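PDB 3GG9: d-3-phosphoglycerate dehydrogenase oxidoreductase protein from Ralstonia solanacearum, which probably oxidises D-3-phosphoglycerate with NAD as the cofactor, an activity of D-2-hydroxyacid dehydrogenases. Local coordinates for residues 127-132 with 137-142; 287-290 with 294-297. One frame throughout, in Å; residues are numbered along the deposited sequence.

Contact 1 (127-132 with 137-142)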
# COMPACT_ATOMS: atom_id res chain seq x y z
N PRO A 127 -4.58 4.25 -4.50
CA PRO A 127 -5.89 4.00 -5.11
C PRO A 127 -6.29 5.08 -6.12
O PRO A 127 -6.77 4.75 -7.22
CB PRO A 127 -6.84 4.02 -3.90
CG PRO A 127 -5.99 3.61 -2.77
CD PRO A 127 -4.68 4.29 -3.03
N GLN A 128 -6.07 6.35 -5.77
CA GLN A 128 -6.39 7.48 -6.64
C GLN A 128 -5.63 7.49 -7.97
O GLN A 128 -6.22 7.69 -9.02
CB GLN A 128 -6.20 8.81 -5.91
CG GLN A 128 -7.04 8.98 -4.63
CD GLN A 128 -6.31 8.55 -3.36
OE1 GLN A 128 -5.41 7.70 -3.38
NE2 GLN A 128 -6.68 9.16 -2.24
N TYR A 129 -4.32 7.26 -7.92
CA TYR A 129 -3.52 7.24 -9.13
C TYR A 129 -3.88 6.03 -10.00
O TYR A 129 -3.92 6.15 -11.23
CB TYR A 129 -2.03 7.16 -8.79
CG TYR A 129 -1.28 8.45 -8.59
CD1 TYR A 129 -1.06 9.35 -9.65
CD2 TYR A 129 -0.70 8.73 -7.35
CE1 TYR A 129 -0.31 10.54 -9.45
CE2 TYR A 129 0.04 9.89 -7.15
CZ TYR A 129 0.24 10.78 -8.20
OH TYR A 129 1.00 11.91 -7.94
N VAL A 130 -4.10 4.88 -9.37
CA VAL A 130 -4.41 3.63 -10.10
C VAL A 130 -5.74 3.76 -10.86
O VAL A 130 -5.83 3.40 -12.04
CB VAL A 130 -4.47 2.42 -9.15
CG1 VAL A 130 -5.18 1.24 -9.80
CG2 VAL A 130 -3.06 2.02 -8.72
N ALA A 131 -6.76 4.28 -10.17
CA ALA A 131 -8.10 4.43 -10.74
C ALA A 131 -8.14 5.44 -11.88
O ALA A 131 -8.86 5.25 -12.87
CB ALA A 131 -9.08 4.84 -9.66
N SER A 132 -7.41 6.54 -11.72
CA SER A 132 -7.26 7.55 -12.77
C SER A 132 -6.63 6.98 -14.03
O SER A 132 -7.06 7.30 -15.13
CB SER A 132 -6.38 8.68 -12.30
OG SER A 132 -7.08 9.51 -11.40
N ALA A 137 -6.20 8.72 -17.44
CA ALA A 137 -5.50 9.90 -16.99
C ALA A 137 -4.13 9.51 -16.44
O ALA A 137 -4.03 8.77 -15.46
CB ALA A 137 -6.32 10.66 -15.95
N TRP A 138 -3.08 10.01 -17.08
CA TRP A 138 -1.72 9.66 -16.69
C TRP A 138 -1.26 10.53 -15.53
O TRP A 138 -1.28 11.76 -15.63
CB TRP A 138 -0.75 9.81 -17.86
CG TRP A 138 0.68 9.53 -17.50
CD1 TRP A 138 1.66 10.45 -17.24
CD2 TRP A 138 1.30 8.24 -17.38
NE1 TRP A 138 2.84 9.81 -16.94
CE2 TRP A 138 2.65 8.46 -17.01
CE3 TRP A 138 0.84 6.93 -17.51
CZ2 TRP A 138 3.55 7.41 -16.81
CZ3 TRP A 138 1.75 5.87 -17.29
CH2 TRP A 138 3.09 6.14 -16.95
N GLN A 139 -0.81 9.87 -14.46
CA GLN A 139 -0.21 10.54 -13.31
C GLN A 139 -1.13 11.64 -12.74
O GLN A 139 -0.72 12.79 -12.62
CB GLN A 139 1.19 11.06 -13.65
CG GLN A 139 2.09 11.33 -12.47
CD GLN A 139 3.52 11.59 -12.88
OE1 GLN A 139 3.99 12.73 -12.81
NE2 GLN A 139 4.22 10.54 -13.29
N GLN A 140 -2.37 11.29 -12.44
CA GLN A 140 -3.34 12.23 -11.84
C GLN A 140 -4.05 11.60 -10.63
O GLN A 140 -4.65 10.53 -10.74
CB GLN A 140 -4.39 12.68 -12.86
CG GLN A 140 -3.85 13.42 -14.09
CD GLN A 140 -3.30 14.82 -13.79
OE1 GLN A 140 -3.53 15.38 -12.72
NE2 GLN A 140 -2.57 15.38 -14.75
N SER A 141 -3.97 12.24 -9.47
CA SER A 141 -4.53 11.64 -8.27
C SER A 141 -5.70 12.45 -7.71
O SER A 141 -6.20 12.14 -6.63
CB SER A 141 -3.45 11.52 -7.21
OG SER A 141 -2.82 12.78 -7.00
N GLY A 142 -6.12 13.48 -8.44
CA GLY A 142 -7.10 14.45 -7.92
C GLY A 142 -6.50 15.28 -6.79
O GLY A 142 -5.33 15.69 -6.87
O HOH W 1 -2.92 8.36 -12.94
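Y129 lays one face of its ring beneath the side chain of S141, whose CB sits 3.7 Å from the ring centroid and only 4° off the ring normal, a CH-pi contact. This is helix 126-134 and the loop after it, in the NAD-binding half of a D-2-hydroxyacid dehydrogenase; 137-142 folds back antiparallel to the helix, and its many bonds to the second subunit are consistent with the dimerisation arm of this family. A tyrosine suits the place because its flat ring takes S141 over the face while its edge meets backbone, with CE1 3.6 Å from the carbonyl carbon of Q139. Its hydroxyl bonds to Q12 of the second subunit, where Q139 NE2 bonds to P299 O and Q140 NE2 to Y11 O. The first torsion of S141 (chi1 53°) leaves CB over the ring and OG on the side of Y129 CZ, 3.8 Å away. S141 OG bonds to G153 O, with Q12 OE1 of the second subunit also within bonding reach.

Nearer the turn the contact becomes polar. The amide of A137 donates to S132 O at 2.8 Å. S132 is small enough to let the loop come close; its OG lies 2.7 Å from Q140 O, but Q128 O, 3.1 Å from S132 OG, may compete for the proton. At the other end, Q128 packs its CB against S141 O and sends NE2 on to E293 O. Between helix and loop, one water donates to Y129 O and A137 O and accepts from Q140 N, the last at 3.0 Å.

Contact 2 (287-290 with 294-297)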
# COMPACT_ATOMS: atom_id res chain seq x y z
N HIS A 287 -21.76 4.97 1.14
CA HIS A 287 -21.41 5.68 2.35
C HIS A 287 -20.76 7.00 1.97
O HIS A 287 -20.04 7.08 0.96
CB HIS A 287 -20.41 4.87 3.19
CG HIS A 287 -20.29 5.36 4.60
ND1 HIS A 287 -19.49 6.42 4.94
CD2 HIS A 287 -20.89 4.95 5.75
CE1 HIS A 287 -19.59 6.65 6.24
NE2 HIS A 287 -20.43 5.77 6.75
N THR A 288 -21.02 8.02 2.77
CA THR A 288 -20.44 9.37 2.59
C THR A 288 -18.92 9.33 2.35
O THR A 288 -18.40 9.98 1.43
CB THR A 288 -20.78 10.26 3.82
OG1 THR A 288 -22.21 10.36 3.93
CG2 THR A 288 -20.24 11.65 3.69
N LEU A 289 -18.21 8.54 3.16
CA LEU A 289 -16.75 8.44 3.07
C LEU A 289 -16.25 7.85 1.76
O LEU A 289 -15.15 8.17 1.32
CB LEU A 289 -16.21 7.61 4.23
CG LEU A 289 -16.08 8.27 5.60
CD1 LEU A 289 -15.49 7.23 6.53
CD2 LEU A 289 -15.18 9.54 5.55
N LEU A 290 -17.07 6.99 1.14
CA LEU A 290 -16.71 6.37 -0.13
C LEU A 290 -16.76 7.37 -1.27
O LEU A 290 -16.12 7.16 -2.30
CB LEU A 290 -17.63 5.16 -0.44
CG LEU A 290 -17.67 3.96 0.51
CD1 LEU A 290 -18.48 2.80 -0.06
CD2 LEU A 290 -16.28 3.49 0.80
N ASN A 294 -10.42 12.21 -0.53
CA ASN A 294 -9.42 12.18 0.56
C ASN A 294 -9.75 11.18 1.68
O ASN A 294 -9.25 11.30 2.79
CB ASN A 294 -9.18 13.58 1.14
CG ASN A 294 -10.45 14.22 1.67
OD1 ASN A 294 -11.56 13.92 1.21
ND2 ASN A 294 -10.30 15.12 2.63
N CYS A 295 -10.59 10.18 1.38
CA CYS A 295 -10.68 8.99 2.23
C CYS A 295 -10.42 7.75 1.40
O CYS A 295 -10.95 7.61 0.31
CB CYS A 295 -12.04 8.88 2.94
SG CYS A 295 -12.00 7.80 4.44
N ILE A 296 -9.57 6.88 1.90
CA ILE A 296 -9.41 5.55 1.33
C ILE A 296 -10.09 4.56 2.28
O ILE A 296 -9.73 4.49 3.45
CB ILE A 296 -7.92 5.23 1.11
CG1 ILE A 296 -7.39 6.12 -0.03
CG2 ILE A 296 -7.71 3.74 0.79
CD1 ILE A 296 -5.93 6.35 -0.01
N CYS A 297 -11.07 3.84 1.77
CA CYS A 297 -11.85 2.90 2.59
C CYS A 297 -11.73 1.50 2.05
O CYS A 297 -11.99 1.27 0.85
CB CYS A 297 -13.33 3.26 2.59
SG CYS A 297 -13.70 4.95 3.06
O HOH W 2 -13.34 6.93 -0.71
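C295 swings SG to the far side of its CA–CB bond from the amide nitrogen (chi1 -159°), whereas C297 turns its SG beside its own N (chi1 -54°), and both thiols meet leucines of 287-290. C295 SG lies 3.8 Å from L289 CD2. C297 SG sits between the two leucines, 3.8 Å from L289 CB and 3.7 Å from L290 CD2. L290 adds a tighter touch, its CD2 3.5 Å from C297 CB, closer than usual for two carbons.

Strand 295-297 is the last of the parallel sheet in the Rossmann-type NAD-binding domain. Alternation along the strand turns C295 and C297 to one side, where cysteine is slim enough for the short 3-10 segment 288-290 to pack close, and sends I296 to the other, onto helix 126-134. L289, branched and apolar, also packs between helix 260-267, at V262 and L265, and I275 of strand 272-275. H287 opens the turn: its ND1 accepts from the amide of L289 at 3.0 Å, with the nitrogen nearly in the ring plane.

No direct hydrogen bond joins the two segments. A water lies 3.0 Å from L289 O and 2.7 Å from C295 O, within donating distance of both, but other acceptors compete for its protons. Cohesion across the contact therefore rests chiefly on van der Waals packing of leucine branches against cysteine sulfur and carbon.

How the contacts relate
Both contacts fall in the NAD-binding part of the sequence and both touch the second subunit, yet they differ in depth. Contact 2 is buried at the edge of the parallel sheet, and apolar packing dominates it; contact 1 is only partly buried, farther from the centre of the chain, and combines an aromatic face with direct and water-mediated backbone bonds. The centres of contact 1 and contact 2 lie about 16 Å apart. Helix 126-134 is the bridge: P127 and Q128 pack on I296, with Q128 NE2 3.7 Å from I296 CD1. In the dimer the association is also crosswise, since V130 of 127-132 packs on C297 of the second subunit, while Y129, Q139 and Q140 bond to that subunit.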